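Local coordinates for protein endo-beta-1,4-glucanase (cellulase B) (Bacillus halodurans, PDB 4V2X) that hydrolyses beta-glucan chains as a family 5 glycosidase whose catalytic module is joined to an Ig-like module and a family 46 carbohydrate-binding module, at residues Glu93-Ile98 with Glu142-Met147; Ile106-Thr111 with Asp133-Trp138; Glu547-Glu552 with Tyr572-Asn577. All blocks are in the same frame, centred on the assembly; numbering follows the deposited sequence.

Interaction 1: Glu93-Ile98 with Glu142-Met147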
loop_
_atom_site.group_PDB
_atom_site.type_symbol
_atom_site.label_atom_id
_atom_site.label_comp_id
_atom_site.label_asym_id
_atom_site.label_seq_id
_atom_site.Cartn_x
_atom_site.Cartn_y
_atom_site.Cartn_z
ATOM N N GLU A 93 3.416 -22.351 -39.557
ATOM C CA GLU A 93 2.632 -23.567 -39.442
ATOM C C GLU A 93 2.306 -23.893 -37.982
ATOM O O GLU A 93 1.201 -24.329 -37.684
ATOM C CB GLU A 93 3.356 -24.736 -40.115
ATOM C CG GLU A 93 2.563 -26.030 -40.117
ATOM C CD GLU A 93 3.055 -27.034 -41.148
ATOM O OE1 GLU A 93 4.121 -26.811 -41.762
ATOM O OE2 GLU A 93 2.364 -28.054 -41.336
ATOM N N LEU A 94 3.250 -23.671 -37.075
ATOM C CA LEU A 94 2.984 -23.919 -35.642
ATOM C C LEU A 94 1.778 -23.126 -35.150
ATOM O O LEU A 94 0.898 -23.652 -34.462
ATOM C CB LEU A 94 4.206 -23.553 -34.799
ATOM C CG LEU A 94 4.032 -23.677 -33.281
ATOM C CD1 LEU A 94 3.679 -25.106 -32.885
ATOM C CD2 LEU A 94 5.296 -23.204 -32.593
ATOM N N ILE A 95 1.762 -21.843 -35.490
ATOM C CA ILE A 95 0.684 -20.949 -35.094
ATOM C C ILE A 95 -0.645 -21.377 -35.742
ATOM O O ILE A 95 -1.677 -21.413 -35.077
ATOM C CB ILE A 95 1.014 -19.478 -35.445
ATOM C CG1 ILE A 95 2.368 -19.048 -34.853
ATOM C CG2 ILE A 95 -0.092 -18.551 -34.962
ATOM C CD1 ILE A 95 2.527 -19.251 -33.358
ATOM N N GLU A 96 -0.607 -21.705 -37.033
ATOM C CA GLU A 96 -1.779 -22.239 -37.738
ATOM C C GLU A 96 -2.321 -23.477 -37.037
ATOM O O GLU A 96 -3.526 -23.599 -36.828
ATOM C CB GLU A 96 -1.423 -22.620 -39.179
ATOM C CG GLU A 96 -1.067 -21.452 -40.083
ATOM C CD GLU A 96 -0.452 -21.890 -41.406
ATOM O OE1 GLU A 96 -0.544 -23.081 -41.763
ATOM O OE2 GLU A 96 0.129 -21.034 -42.099
ATOM N N GLN A 97 -1.421 -24.390 -36.686
ATOM C CA GLN A 97 -1.803 -25.677 -36.108
ATOM C C GLN A 97 -2.420 -25.502 -34.721
ATOM O O GLN A 97 -3.414 -26.149 -34.391
ATOM C CB GLN A 97 -0.593 -26.611 -36.038
ATOM C CG GLN A 97 -0.033 -27.020 -37.397
ATOM C CD GLN A 97 -0.711 -28.232 -37.995
ATOM O OE1 GLN A 97 -1.686 -28.743 -37.457
ATOM N NE2 GLN A 97 -0.197 -28.694 -39.129
ATOM N N ILE A 98 -1.837 -24.621 -33.913
ATOM C CA ILE A 98 -2.384 -24.327 -32.591
ATOM C C ILE A 98 -3.782 -23.725 -32.711
ATOM O O ILE A 98 -4.686 -24.079 -31.958
ATOM C CB ILE A 98 -1.421 -23.421 -31.777
ATOM C CG1 ILE A 98 -0.229 -24.252 -31.264
ATOM C CG2 ILE A 98 -2.134 -22.727 -30.617
ATOM C CD1 ILE A 98 -0.597 -25.405 -30.339
ATOM N N GLU A 142 -4.190 -15.334 -37.800
ATOM C CA GLU A 142 -4.981 -16.518 -37.490
ATOM C C GLU A 142 -6.128 -16.206 -36.534
ATOM O O GLU A 142 -6.729 -17.116 -35.977
ATOM C CB GLU A 142 -4.083 -17.617 -36.914
ATOM C CG GLU A 142 -3.083 -18.180 -37.909
ATOM C CD GLU A 142 -3.752 -18.953 -39.033
ATOM O OE1 GLU A 142 -4.679 -19.734 -38.739
ATOM O OE2 GLU A 142 -3.357 -18.778 -40.204
ATOM N N ASP A 143 -6.422 -14.921 -36.344
ATOM C CA ASP A 143 -7.561 -14.469 -35.552
ATOM C C ASP A 143 -7.416 -14.716 -34.051
ATOM O O ASP A 143 -8.412 -14.729 -33.321
ATOM C CB ASP A 143 -8.860 -15.118 -36.054
ATOM C CG ASP A 143 -10.086 -14.334 -35.657
ATOM O OD1 ASP A 143 -9.980 -13.096 -35.506
ATOM O OD2 ASP A 143 -11.157 -14.956 -35.488
ATOM N N LEU A 144 -6.180 -14.902 -33.592
ATOM C CA LEU A 144 -5.918 -15.114 -32.179
ATOM C C LEU A 144 -5.733 -13.798 -31.453
ATOM O O LEU A 144 -5.272 -12.818 -32.027
ATOM C CB LEU A 144 -4.653 -15.955 -31.993
ATOM C CG LEU A 144 -4.637 -17.318 -32.682
ATOM C CD1 LEU A 144 -3.266 -17.957 -32.550
ATOM C CD2 LEU A 144 -5.713 -18.223 -32.107
ATOM N N TYR A 145 -6.098 -13.796 -30.174
ATOM C CA TYR A 145 -5.648 -12.772 -29.235
ATOM C C TYR A 145 -4.202 -13.108 -28.913
ATOM O O TYR A 145 -3.808 -14.277 -28.964
ATOM C CB TYR A 145 -6.483 -12.793 -27.945
ATOM C CG TYR A 145 -7.899 -12.332 -28.154
ATOM C CD1 TYR A 145 -8.869 -13.203 -28.638
ATOM C CD2 TYR A 145 -8.267 -11.019 -27.891
ATOM C CE1 TYR A 145 -10.170 -12.779 -28.854
ATOM C CE2 TYR A 145 -9.563 -10.585 -28.108
ATOM C CZ TYR A 145 -10.510 -11.466 -28.591
ATOM O OH TYR A 145 -11.803 -11.029 -28.803
ATOM N N VAL A 146 -3.420 -12.088 -28.578
ATOM C CA VAL A 146 -1.997 -12.247 -28.314
ATOM C C VAL A 146 -1.604 -11.470 -27.064
ATOM O O VAL A 146 -1.968 -10.307 -26.910
ATOM C CB VAL A 146 -1.149 -11.718 -29.494
ATOM C CG1 VAL A 146 0.337 -11.912 -29.217
ATOM C CG2 VAL A 146 -1.552 -12.396 -30.793
ATOM N N MET A 147 -0.836 -12.107 -26.184
ATOM C CA MET A 147 -0.286 -11.432 -25.009
ATOM C C MET A 147 1.224 -11.488 -25.079
ATOM O O MET A 147 1.793 -12.565 -25.230
ATOM C CB MET A 147 -0.759 -12.107 -23.713
ATOM C CG MET A 147 -0.351 -11.392 -22.427
ATOM S SD MET A 147 -0.742 -12.284 -20.899
ATOM C CE MET A 147 -2.469 -12.691 -21.142
#
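E142 reaches across from the end of one helix and lays its side chain against I95 and E96 on the neighbouring helix. Its CB points at helix 92-100. CG lies anti to the carbonyl carbon (chi1 -67°), and from there it comes to 4.2 Å from the CG2 methyl of I95, an aliphatic contact at the base of an acidic side chain. A second bend, chi2 -67°, then swings the carboxylate over to E96: E142 CD is 3.8 Å from CG of E96, OE1 lies close to the E96 backbone at CA, and OE2 sits 3.5 Å from E96 CG. The two acids cross rather than line up, their carboxylate planes 39° apart and their OE2 atoms 4.6 Å from each other. R92 probably makes the two like charges tolerable, since its NH1 forms a salt bridge with OE2 of each. In the (beta/alpha)8 barrel of the catalytic module, this is the place where helix 126-141 ends and the chain turns into strand 145-149. The turn is a Schellman motif in which D143, with positive phi, is the C-prime residue, its N bonding L140 O while L144 N bonds A139 O. Shortening E142 to an alanine would take away the carboxylate and is likely to leave R92 with E96 alone of this pair and to open a gap beside I95 CG2. Below the charged layer L144, a branched and fully apolar residue suited to this buried position, brings its CD1 to 4.0 Å from the CG2 of I95; the I95 side chain as a whole also packs on V135, A139 and I106.

Interaction 2: Ile106-Thr111 with Asp133-Trp138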
loop_
_atom_site.group_PDB
_atom_site.type_symbol
_atom_site.label_atom_id
_atom_site.label_comp_id
_atom_site.label_asym_id
_atom_site.label_seq_id
_atom_site.Cartn_x
_atom_site.Cartn_y
_atom_site.Cartn_z
ATOM N N ILE A 106 -3.015 -16.779 -27.674
ATOM C CA ILE A 106 -1.649 -17.246 -27.513
ATOM C C ILE A 106 -0.887 -16.238 -26.673
ATOM O O ILE A 106 -0.958 -15.034 -26.922
ATOM C CB ILE A 106 -0.948 -17.477 -28.872
ATOM C CG1 ILE A 106 0.468 -18.024 -28.661
ATOM C CG2 ILE A 106 -0.904 -16.201 -29.706
ATOM C CD1 ILE A 106 1.150 -18.460 -29.939
ATOM N N ARG A 107 -0.192 -16.736 -25.655
ATOM C CA ARG A 107 0.731 -15.919 -24.879
ATOM C C ARG A 107 2.125 -16.147 -25.442
ATOM O O ARG A 107 2.565 -17.297 -25.585
ATOM C CB ARG A 107 0.667 -16.313 -23.399
ATOM C CG ARG A 107 1.528 -15.467 -22.471
ATOM C CD ARG A 107 0.984 -15.574 -21.058
ATOM N NE ARG A 107 1.744 -14.886 -20.008
ATOM C CZ ARG A 107 2.721 -15.428 -19.280
ATOM N NH1 ARG A 107 3.151 -16.665 -19.522
ATOM N NH2 ARG A 107 3.292 -14.719 -18.311
ATOM N N ILE A 108 2.798 -15.045 -25.783
ATOM C CA ILE A 108 4.151 -15.061 -26.308
ATOM C C ILE A 108 5.059 -14.412 -25.265
ATOM O O ILE A 108 5.309 -13.194 -25.306
ATOM C CB ILE A 108 4.243 -14.330 -27.669
ATOM C CG1 ILE A 108 3.268 -14.968 -28.672
ATOM C CG2 ILE A 108 5.672 -14.379 -28.210
ATOM C CD1 ILE A 108 3.058 -14.162 -29.940
ATOM N N PRO A 109 5.533 -15.214 -24.295
ATOM C CA PRO A 109 6.425 -14.638 -23.300
ATOM C C PRO A 109 7.757 -14.267 -23.951
ATOM O O PRO A 109 8.234 -14.989 -24.821
ATOM C CB PRO A 109 6.592 -15.771 -22.278
ATOM C CG PRO A 109 6.342 -17.016 -23.044
ATOM C CD PRO A 109 5.309 -16.655 -24.071
ATOM N N VAL A 110 8.323 -13.132 -23.566
ATOM C CA VAL A 110 9.585 -12.682 -24.148
ATOM C C VAL A 110 10.523 -12.235 -23.045
ATOM O O VAL A 110 10.156 -11.418 -22.194
ATOM C CB VAL A 110 9.395 -11.510 -25.134
ATOM C CG1 VAL A 110 10.728 -11.144 -25.775
ATOM C CG2 VAL A 110 8.361 -11.866 -26.194
ATOM N N THR A 111 11.735 -12.768 -23.071
ATOM C CA THR A 111 12.797 -12.287 -22.213
ATOM C C THR A 111 13.644 -11.333 -23.050
ATOM O O THR A 111 14.173 -11.718 -24.084
ATOM C CB THR A 111 13.636 -13.444 -21.680
ATOM O OG1 THR A 111 12.815 -14.261 -20.832
ATOM C CG2 THR A 111 14.820 -12.932 -20.888
ATOM N N ASP A 133 7.810 -9.797 -33.531
ATOM C CA ASP A 133 6.767 -9.140 -34.298
ATOM C C ASP A 133 6.126 -10.067 -35.345
ATOM O O ASP A 133 4.903 -10.112 -35.490
ATOM C CB ASP A 133 7.380 -7.922 -34.989
ATOM C CG ASP A 133 6.387 -7.155 -35.791
ATOM O OD1 ASP A 133 6.161 -7.520 -36.961
ATOM O OD2 ASP A 133 5.851 -6.170 -35.258
ATOM N N GLN A 134 6.958 -10.793 -36.084
ATOM C CA GLN A 134 6.459 -11.699 -37.114
ATOM C C GLN A 134 5.508 -12.730 -36.517
ATOM O O GLN A 134 4.459 -13.034 -37.085
ATOM C CB GLN A 134 7.627 -12.387 -37.813
ATOM C CG GLN A 134 7.239 -13.397 -38.886
ATOM C CD GLN A 134 6.495 -12.785 -40.056
ATOM O OE1 GLN A 134 7.091 -12.484 -41.095
ATOM N NE2 GLN A 134 5.189 -12.600 -39.903
ATOM N N VAL A 135 5.864 -13.247 -35.352
ATOM C CA VAL A 135 5.022 -14.245 -34.696
ATOM C C VAL A 135 3.719 -13.617 -34.185
ATOM O O VAL A 135 2.646 -14.203 -34.323
ATOM C CB VAL A 135 5.785 -14.974 -33.581
ATOM C CG1 VAL A 135 4.886 -16.002 -32.923
ATOM C CG2 VAL A 135 7.030 -15.650 -34.152
ATOM N N VAL A 136 3.801 -12.411 -33.630
ATOM C CA VAL A 136 2.606 -11.672 -33.232
ATOM C C VAL A 136 1.664 -11.511 -34.428
ATOM O O VAL A 136 0.466 -11.782 -34.313
ATOM C CB VAL A 136 2.954 -10.293 -32.622
ATOM C CG1 VAL A 136 1.705 -9.429 -32.464
ATOM C CG2 VAL A 136 3.649 -10.469 -31.276
ATOM N N GLN A 137 2.216 -11.093 -35.566
ATOM C CA GLN A 137 1.419 -10.905 -36.788
ATOM C C GLN A 137 0.766 -12.195 -37.262
ATOM O O GLN A 137 -0.404 -12.193 -37.637
ATOM C CB GLN A 137 2.270 -10.315 -37.917
ATOM C CG GLN A 137 2.693 -8.878 -37.676
ATOM C CD GLN A 137 3.484 -8.302 -38.835
ATOM O OE1 GLN A 137 3.312 -8.706 -39.981
ATOM N NE2 GLN A 137 4.346 -7.341 -38.540
ATOM N N TRP A 138 1.518 -13.291 -37.262
ATOM C CA TRP A 138 0.963 -14.585 -37.667
ATOM C C TRP A 138 -0.223 -14.981 -36.794
ATOM O O TRP A 138 -1.247 -15.447 -37.291
ATOM C CB TRP A 138 2.013 -15.690 -37.589
ATOM C CG TRP A 138 3.030 -15.684 -38.690
ATOM C CD1 TRP A 138 2.890 -15.160 -39.949
ATOM C CD2 TRP A 138 4.333 -16.275 -38.647
ATOM N NE1 TRP A 138 4.030 -15.381 -40.684
ATOM C CE2 TRP A 138 4.933 -16.057 -39.906
ATOM C CE3 TRP A 138 5.058 -16.962 -37.665
ATOM C CZ2 TRP A 138 6.221 -16.502 -40.206
ATOM C CZ3 TRP A 138 6.339 -17.401 -37.966
ATOM C CH2 TRP A 138 6.907 -17.165 -39.228
#
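I108 sets the end of its side chain against V135 and V136, two consecutive residues of helix 126-141. With CG1 set anti to the carbonyl carbon and chi2 at 168°, the isoleucine is stretched out from the strand, and its CD1 methyl becomes the point of contact. CD1 lies 4.0 Å from V135 CG1 and 4.0 Å from V136 CG2. These two methyls are 5.9 Å apart, so CD1 rests in the notch between them, touching both. V135 sends its CB toward the strand, whereas V136 stands off to the flank of the helix and offers the methyl that lies anti to its own carbonyl carbon. Both valines meet I108 obliquely, methyl against methyl, and all three residues are buried. Isoleucine suits the strand because its longer branch spans the distance to the helix, while short valines let the helix come close. R107, the next residue back along the strand, turns the other way into the barrel, where it forms salt bridges with E193 and E319. Strand 105-108 and helix 126-141 are the first two elements of a beta-alpha-beta unit completed by strand 145-149, the repeating theme of a TIM barrel.

Interaction 3: Glu547-Glu552 with Tyr572-Asn577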
loop_
_atom_site.group_PDB
_atom_site.type_symbol
_atom_site.label_atom_id
_atom_site.label_comp_id
_atom_site.label_asym_id
_atom_site.label_seq_id
_atom_site.Cartn_x
_atom_site.Cartn_y
_atom_site.Cartn_z
ATOM N N GLU A 547 22.237 -38.725 -7.505
ATOM C CA GLU A 547 23.263 -38.065 -6.701
ATOM C C GLU A 547 22.653 -37.021 -5.764
ATOM O O GLU A 547 23.113 -36.845 -4.635
ATOM C CB GLU A 547 24.328 -37.423 -7.594
ATOM C CG GLU A 547 25.536 -36.968 -6.795
ATOM C CD GLU A 547 26.743 -36.619 -7.643
ATOM O OE1 GLU A 547 26.822 -37.062 -8.810
ATOM O OE2 GLU A 547 27.625 -35.902 -7.119
ATOM N N ALA A 548 21.600 -36.347 -6.216
ATOM C CA ALA A 548 20.915 -35.352 -5.383
ATOM C C ALA A 548 20.300 -35.993 -4.142
ATOM O O ALA A 548 20.273 -35.388 -3.073
ATOM C CB ALA A 548 19.840 -34.647 -6.187
ATOM N N PHE A 549 19.793 -37.213 -4.294
ATOM C CA PHE A 549 19.306 -37.981 -3.144
ATOM C C PHE A 549 20.435 -38.195 -2.143
ATOM O O PHE A 549 20.302 -37.858 -0.970
ATOM C CB PHE A 549 18.733 -39.323 -3.596
ATOM C CG PHE A 549 18.411 -40.275 -2.469
ATOM C CD1 PHE A 549 17.304 -40.068 -1.660
ATOM C CD2 PHE A 549 19.182 -41.413 -2.267
ATOM C CE1 PHE A 549 16.990 -40.962 -0.644
ATOM C CE2 PHE A 549 18.872 -42.315 -1.257
ATOM C CZ PHE A 549 17.775 -42.089 -0.446
ATOM N N PHE A 550 21.549 -38.748 -2.617
ATOM C CA PHE A 550 22.660 -39.078 -1.730
ATOM C C PHE A 550 23.324 -37.864 -1.082
ATOM O O PHE A 550 23.870 -37.980 0.015
ATOM C CB PHE A 550 23.690 -39.937 -2.458
ATOM C CG PHE A 550 23.218 -41.336 -2.721
ATOM C CD1 PHE A 550 22.974 -42.206 -1.666
ATOM C CD2 PHE A 550 23.011 -41.787 -4.011
ATOM C CE1 PHE A 550 22.536 -43.497 -1.896
ATOM C CE2 PHE A 550 22.580 -43.083 -4.250
ATOM C CZ PHE A 550 22.339 -43.938 -3.190
ATOM N N ARG A 551 23.261 -36.705 -1.732
ATOM C CA ARG A 551 23.806 -35.478 -1.134
ATOM C C ARG A 551 23.160 -35.148 0.214
ATOM O O ARG A 551 23.768 -34.481 1.048
ATOM C CB ARG A 551 23.661 -34.278 -2.078
ATOM C CG ARG A 551 24.759 -34.174 -3.120
ATOM C CD ARG A 551 24.911 -32.757 -3.650
ATOM N NE ARG A 551 23.723 -32.300 -4.366
ATOM C CZ ARG A 551 23.436 -32.588 -5.636
ATOM N NH1 ARG A 551 24.242 -33.356 -6.365
ATOM N NH2 ARG A 551 22.324 -32.106 -6.180
ATOM N N GLU A 552 21.932 -35.621 0.424
ATOM C CA GLU A 552 21.220 -35.385 1.671
ATOM C C GLU A 552 20.944 -36.674 2.446
ATOM O O GLU A 552 19.953 -36.779 3.171
ATOM C CB GLU A 552 19.935 -34.613 1.371
ATOM C CG GLU A 552 20.232 -33.268 0.724
ATOM C CD GLU A 552 19.006 -32.396 0.567
ATOM O OE1 GLU A 552 18.490 -31.903 1.590
ATOM O OE2 GLU A 552 18.568 -32.204 -0.586
ATOM N N TYR A 572 13.923 -52.441 0.547
ATOM C CA TYR A 572 15.304 -52.559 0.093
ATOM C C TYR A 572 16.161 -51.796 1.084
ATOM O O TYR A 572 15.718 -50.801 1.654
ATOM C CB TYR A 572 15.439 -51.976 -1.311
ATOM C CG TYR A 572 16.724 -52.290 -2.048
ATOM C CD1 TYR A 572 16.859 -53.459 -2.794
ATOM C CD2 TYR A 572 17.787 -51.388 -2.050
ATOM C CE1 TYR A 572 18.023 -53.732 -3.495
ATOM C CE2 TYR A 572 18.956 -51.656 -2.747
ATOM C CZ TYR A 572 19.071 -52.830 -3.462
ATOM O OH TYR A 572 20.221 -53.095 -4.160
ATOM N N THR A 573 17.380 -52.273 1.299
ATOM C CA THR A 573 18.300 -51.615 2.202
ATOM C C THR A 573 19.489 -51.051 1.440
ATOM O O THR A 573 20.061 -51.717 0.574
ATOM C CB THR A 573 18.782 -52.591 3.285
ATOM O OG1 THR A 573 17.646 -53.061 4.021
ATOM C CG2 THR A 573 19.763 -51.911 4.242
ATOM N N ILE A 574 19.853 -49.816 1.764
ATOM C CA ILE A 574 21.131 -49.272 1.320
ATOM C C ILE A 574 21.999 -48.903 2.516
ATOM O O ILE A 574 21.509 -48.435 3.544
ATOM C CB ILE A 574 20.992 -48.074 0.356
ATOM C CG1 ILE A 574 20.097 -46.988 0.950
ATOM C CG2 ILE A 574 20.443 -48.539 -0.986
ATOM C CD1 ILE A 574 20.180 -45.658 0.240
ATOM N N ILE A 575 23.293 -49.157 2.371
ATOM C CA ILE A 575 24.285 -48.775 3.363
ATOM C C ILE A 575 25.239 -47.833 2.649
ATOM O O ILE A 575 25.853 -48.204 1.645
ATOM C CB ILE A 575 25.026 -49.993 3.944
ATOM C CG1 ILE A 575 24.028 -50.929 4.632
ATOM C CG2 ILE A 575 26.091 -49.544 4.941
ATOM C CD1 ILE A 575 24.616 -52.229 5.123
ATOM N N LYS A 576 25.327 -46.609 3.156
ATOM C CA LYS A 576 26.185 -45.584 2.581
ATOM C C LYS A 576 27.443 -45.453 3.436
ATOM O O LYS A 576 27.363 -45.280 4.652
ATOM C CB LYS A 576 25.450 -44.248 2.524
ATOM C CG LYS A 576 26.229 -43.111 1.875
ATOM C CD LYS A 576 25.452 -41.810 1.947
ATOM C CE LYS A 576 26.111 -40.718 1.124
ATOM N NZ LYS A 576 27.404 -40.275 1.711
ATOM N N ASN A 577 28.594 -45.548 2.779
ATOM C CA ASN A 577 29.895 -45.346 3.405
ATOM C C ASN A 577 30.682 -44.427 2.484
ATOM O O ASN A 577 31.260 -44.878 1.501
ATOM C CB ASN A 577 30.629 -46.682 3.562
ATOM C CG ASN A 577 30.139 -47.499 4.755
ATOM O OD1 ASN A 577 29.692 -48.641 4.607
ATOM N ND2 ASN A 577 30.241 -46.922 5.945
HETATM O O HOH W 1 26.408 -37.438 0.981
#
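F549 and F550, consecutive residues of the short helix 547-551, both reach I574 on strand 569-577 in the antiparallel beta-sandwich of the carbohydrate-binding module. The helix runs across the strand at 69°, its axis 11.9 Å away, and the long reach of the phenylalanine rings suits this separation. F549 comes first. Its CG is anti to the backbone N (chi1 171°), which carries the ring out to the strand so that I574 CD1 meets its edge, in the ring plane, 3.9 Å from CE2. The same ring sets its CD2 over the centre of one face of F550, so the two phenyls brace each other. F550 takes a different first torsion, with CG anti to the carbonyl carbon, and brings CE1 to 3.8 Å from the same I574 methyl, which approaches this ring obliquely. I574 thus serves both rings with one CD1; beyond them, it packs on V558 and V581 of the flanking strands, as befits a buried branched residue. K576, two residues on and pointing the same way, runs its aliphatic chain along F550, a use for lysine's long methylene arm, while its ammonium pairs with D555 and with G578 O. At the backbone of F550 the carbonyl O lies 3.7 Å from K576 CE, and one water joins the two segments, hydrogen-bonding F550 O at 2.8 Å and accepting from K576 NZ at 3.1 Å.

From the N terminus, helix 92-100 supplies the first half of interaction 1, and strand 105-108, which follows it, opens interaction 2. Helix 126-141 then closes interaction 2, and the chain closes interaction 1 directly afterwards at 142-147; the shorter loop therefore lies wholly within the longer one, without crossing it. The two contacts touch, for strands 105-108 and 145-149 are neighbours in the barrel: M147 O and I108 N are 2.7 Å apart, a probable hydrogen bond. Interaction 1 ties helix 92-100 to the turn between helix 126-141 and strand 145-149, and interaction 2 ties helix 126-141 to strand 105-108. Interaction 3 follows in series, closing a short loop within the carbohydrate-binding module.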